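Local atomic coordinates of trimethylamine-N-oxide reductase (Haemophilus influenzae, PDB entry 7L5I), a protein that probably reduces N- and S-oxides such as trimethylamine N-oxide at a molybdenum centre held by two pterin guanosine dinucleotide cofactors. Residues T344-G349 with W363-L368. Residues are numbered along the deposited sequence; the frame is centred on the assembly and turned at random.
Sequences TMLMGG and WMLVTL
Strand 344-348 and the helical residues 363-368 run almost exactly antiparallel (176°), their axes 10.0 Å apart at closest approach, where Leu-346 and Gly-348 face Leu-365 in a beta-alpha-beta unit completed by strand 381-383 of the same parallel sheet. The nearest CA atoms, those of Gly-348 and Leu-365, are 7.6 Å apart. No hydrogen bond crosses this buried interface. Leu-365 straddles two strand residues: with CG anti to the backbone N (chi1 -173°) its branch extends toward the strand, where CD1 lies 3.9 Å from Leu-346 CD1 and CD2 goes to Gly-348. Leu-346 and Leu-365 extend past each other in opposite directions, touching along their flanks. One turn on, Leu-368 CD2 reaches the same Leu-346 CD1 at 4.2 Å, and Leu-368 also packs on Ile-278 and Leu-282 of helix 271-284. Met-347 lies on the other face of the sheet, against Tyr-386. Beyond the strand, Gly-349 touches a bound molybdopterin guanosine dinucleotide, so the strand's C-terminal end leads into the cofactor pocket. At Gly-348, where no side chain intervenes, Leu-365 CD2 settles directly against the backbone, 3.8 Å from Gly-348 CA.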
ATOM      1  N   THR A 344       2.044  13.772 -23.877  1.00 16.55           N
ATOM      2  CA  THR A 344       1.314  12.799 -23.069  1.00 15.43           C
ATOM      3  C   THR A 344       2.151  12.346 -21.877  1.00 17.96           C
ATOM      4  O   THR A 344       3.324  11.997 -22.033  1.00 16.11           O
ATOM      5  CB  THR A 344       0.958  11.600 -23.943  1.00 17.46           C
ATOM      6  OG1 THR A 344       0.092  12.058 -24.998  1.00 20.74           O
ATOM      7  CG2 THR A 344       0.237  10.497 -23.162  1.00 18.45           C
ATOM      8  N   MET A 345       1.535  12.362 -20.689  1.00 14.80           N
ATOM      9  CA  MET A 345       2.128  11.800 -19.475  1.00 15.79           C
ATOM     10  C   MET A 345       1.396  10.520 -19.112  1.00 13.75           C
ATOM     11  O   MET A 345       0.195  10.542 -18.807  1.00 13.74           O
ATOM     12  CB  MET A 345       2.067  12.796 -18.315  1.00 15.56           C
ATOM     13  CG  MET A 345       2.643  12.258 -16.994  1.00 14.19           C
ATOM     14  SD  MET A 345       4.374  11.764 -17.056  1.00 17.93           S
ATOM     15  CE  MET A 345       5.165  13.352 -16.983  1.00 21.15           C
ATOM     16  N   LEU A 346       2.124   9.404 -19.103  1.00 14.19           N
ATOM     17  CA  LEU A 346       1.576   8.111 -18.690  1.00 14.98           C
ATOM     18  C   LEU A 346       1.764   7.935 -17.179  1.00 16.19           C
ATOM     19  O   LEU A 346       2.873   7.691 -16.718  1.00 16.49           O
ATOM     20  CB  LEU A 346       2.256   6.978 -19.443  1.00 14.94           C
ATOM     21  CG  LEU A 346       2.174   6.998 -20.962  1.00 14.58           C
ATOM     22  CD1 LEU A 346       2.930   5.844 -21.548  1.00 17.23           C
ATOM     23  CD2 LEU A 346       0.744   6.936 -21.431  1.00 19.40           C
ATOM     24  N   MET A 347       0.672   8.026 -16.418  1.00 14.24           N
ATOM     25  CA  MET A 347       0.713   7.895 -14.961  1.00 10.86           C
ATOM     26  C   MET A 347       0.324   6.475 -14.559  1.00 15.68           C
ATOM     27  O   MET A 347      -0.859   6.116 -14.533  1.00 14.98           O
ATOM     28  CB  MET A 347      -0.211   8.917 -14.314  1.00 12.64           C
ATOM     29  CG  MET A 347       0.036  10.346 -14.751  1.00 13.51           C
ATOM     30  SD  MET A 347      -1.004  11.527 -13.886  1.00 15.12           S
ATOM     31  CE  MET A 347      -0.115  13.058 -14.254  1.00 15.69           C
ATOM     32  N   GLY A 348       1.322   5.670 -14.228  1.00 14.55           N
ATOM     33  CA  GLY A 348       1.081   4.295 -13.879  1.00 15.06           C
ATOM     34  C   GLY A 348       0.881   4.102 -12.391  1.00 14.25           C
ATOM     35  O   GLY A 348       1.811   4.332 -11.617  1.00 16.13           O
ATOM     36  N   GLY A 349      -0.314   3.680 -11.994  1.00 12.31           N
ATOM     37  CA  GLY A 349      -0.569   3.205 -10.653  1.00 12.27           C
ATOM     38  C   GLY A 349      -0.132   1.764 -10.450  1.00 13.59           C
ATOM     39  O   GLY A 349       0.429   1.116 -11.332  1.00 13.16           O
ATOM     40  N   TRP A 363       7.324  -2.431 -16.648  1.00 12.91           N
ATOM     41  CA  TRP A 363       8.377  -2.594 -17.641  1.00 13.25           C
ATOM     42  C   TRP A 363       7.853  -2.225 -19.019  1.00 13.64           C
ATOM     43  O   TRP A 363       8.485  -1.459 -19.761  1.00 12.65           O
ATOM     44  CB  TRP A 363       8.886  -4.031 -17.623  1.00 15.70           C
ATOM     45  CG  TRP A 363      10.188  -4.265 -18.299  1.00 12.27           C
ATOM     46  CD1 TRP A 363      10.955  -3.365 -18.951  1.00 14.01           C
ATOM     47  CD2 TRP A 363      10.876  -5.509 -18.367  1.00 14.81           C
ATOM     48  NE1 TRP A 363      12.098  -3.964 -19.424  1.00 15.33           N
ATOM     49  CE2 TRP A 363      12.074  -5.286 -19.064  1.00 14.48           C
ATOM     50  CE3 TRP A 363      10.600  -6.790 -17.881  1.00 15.47           C
ATOM     51  CZ2 TRP A 363      12.998  -6.301 -19.313  1.00 16.96           C
ATOM     52  CZ3 TRP A 363      11.521  -7.800 -18.113  1.00 17.43           C
ATOM     53  CH2 TRP A 363      12.708  -7.546 -18.817  1.00 17.71           C
ATOM     54  N   MET A 364       6.680  -2.755 -19.372  1.00 12.72           N
ATOM     55  CA  MET A 364       6.076  -2.442 -20.655  1.00 13.09           C
ATOM     56  C   MET A 364       5.598  -0.992 -20.711  1.00 12.95           C
ATOM     57  O   MET A 364       5.654  -0.370 -21.777  1.00 12.88           O
ATOM     58  CB  MET A 364       4.915  -3.420 -20.938  1.00 10.93           C
ATOM     59  CG  MET A 364       4.354  -3.237 -22.344  1.00 14.68           C
ATOM     60  SD  MET A 364       5.571  -3.591 -23.634  1.00 17.18           S
ATOM     61  CE  MET A 364       5.119  -2.350 -24.865  1.00 18.29           C
ATOM     62  N   LEU A 365       5.145  -0.415 -19.590  1.00 13.24           N
ATOM     63  CA  LEU A 365       4.748   0.986 -19.618  1.00 14.04           C
ATOM     64  C   LEU A 365       5.943   1.887 -19.943  1.00 13.64           C
ATOM     65  O   LEU A 365       5.813   2.860 -20.701  1.00 14.32           O
ATOM     66  CB  LEU A 365       4.142   1.401 -18.278  1.00 13.10           C
ATOM     67  CG  LEU A 365       3.544   2.803 -18.275  1.00 15.87           C
ATOM     68  CD1 LEU A 365       2.309   2.818 -19.125  1.00 23.71           C
ATOM     69  CD2 LEU A 365       3.212   3.250 -16.881  1.00 17.56           C
ATOM     70  N   VAL A 366       7.102   1.606 -19.330  1.00 12.01           N
ATOM     71  CA  VAL A 366       8.324   2.361 -19.616  1.00 12.55           C
ATOM     72  C   VAL A 366       8.765   2.147 -21.058  1.00 13.74           C
ATOM     73  O   VAL A 366       9.254   3.068 -21.723  1.00 14.72           O
ATOM     74  CB  VAL A 366       9.427   1.962 -18.621  1.00 16.06           C
ATOM     75  CG1 VAL A 366      10.755   2.538 -19.049  1.00 16.09           C
ATOM     76  CG2 VAL A 366       9.045   2.453 -17.263  1.00 15.15           C
ATOM     77  N   THR A 367       8.594   0.926 -21.563  1.00 11.73           N
ATOM     78  CA  THR A 367       8.902   0.636 -22.965  1.00 13.19           C
ATOM     79  C   THR A 367       7.991   1.429 -23.896  1.00 16.46           C
ATOM     80  O   THR A 367       8.444   2.035 -24.879  1.00 13.58           O
ATOM     81  CB  THR A 367       8.753  -0.870 -23.196  1.00 14.56           C
ATOM     82  OG1 THR A 367       9.740  -1.585 -22.429  1.00 13.69           O
ATOM     83  CG2 THR A 367       8.919  -1.239 -24.653  1.00 15.07           C
ATOM     84  N   LEU A 368       6.694   1.451 -23.601  1.00 14.52           N
ATOM     85  CA  LEU A 368       5.774   2.266 -24.391  1.00 13.80           C
ATOM     86  C   LEU A 368       6.154   3.746 -24.355  1.00 13.39           C
ATOM     87  O   LEU A 368       6.192   4.420 -25.398  1.00 14.27           O
ATOM     88  CB  LEU A 368       4.343   2.043 -23.890  1.00 14.53           C
ATOM     89  CG  LEU A 368       3.274   2.825 -24.614  1.00 15.94           C
ATOM     90  CD1 LEU A 368       3.265   2.479 -26.108  1.00 17.92           C
ATOM     91  CD2 LEU A 368       1.900   2.571 -23.996  1.00 15.22           C
TER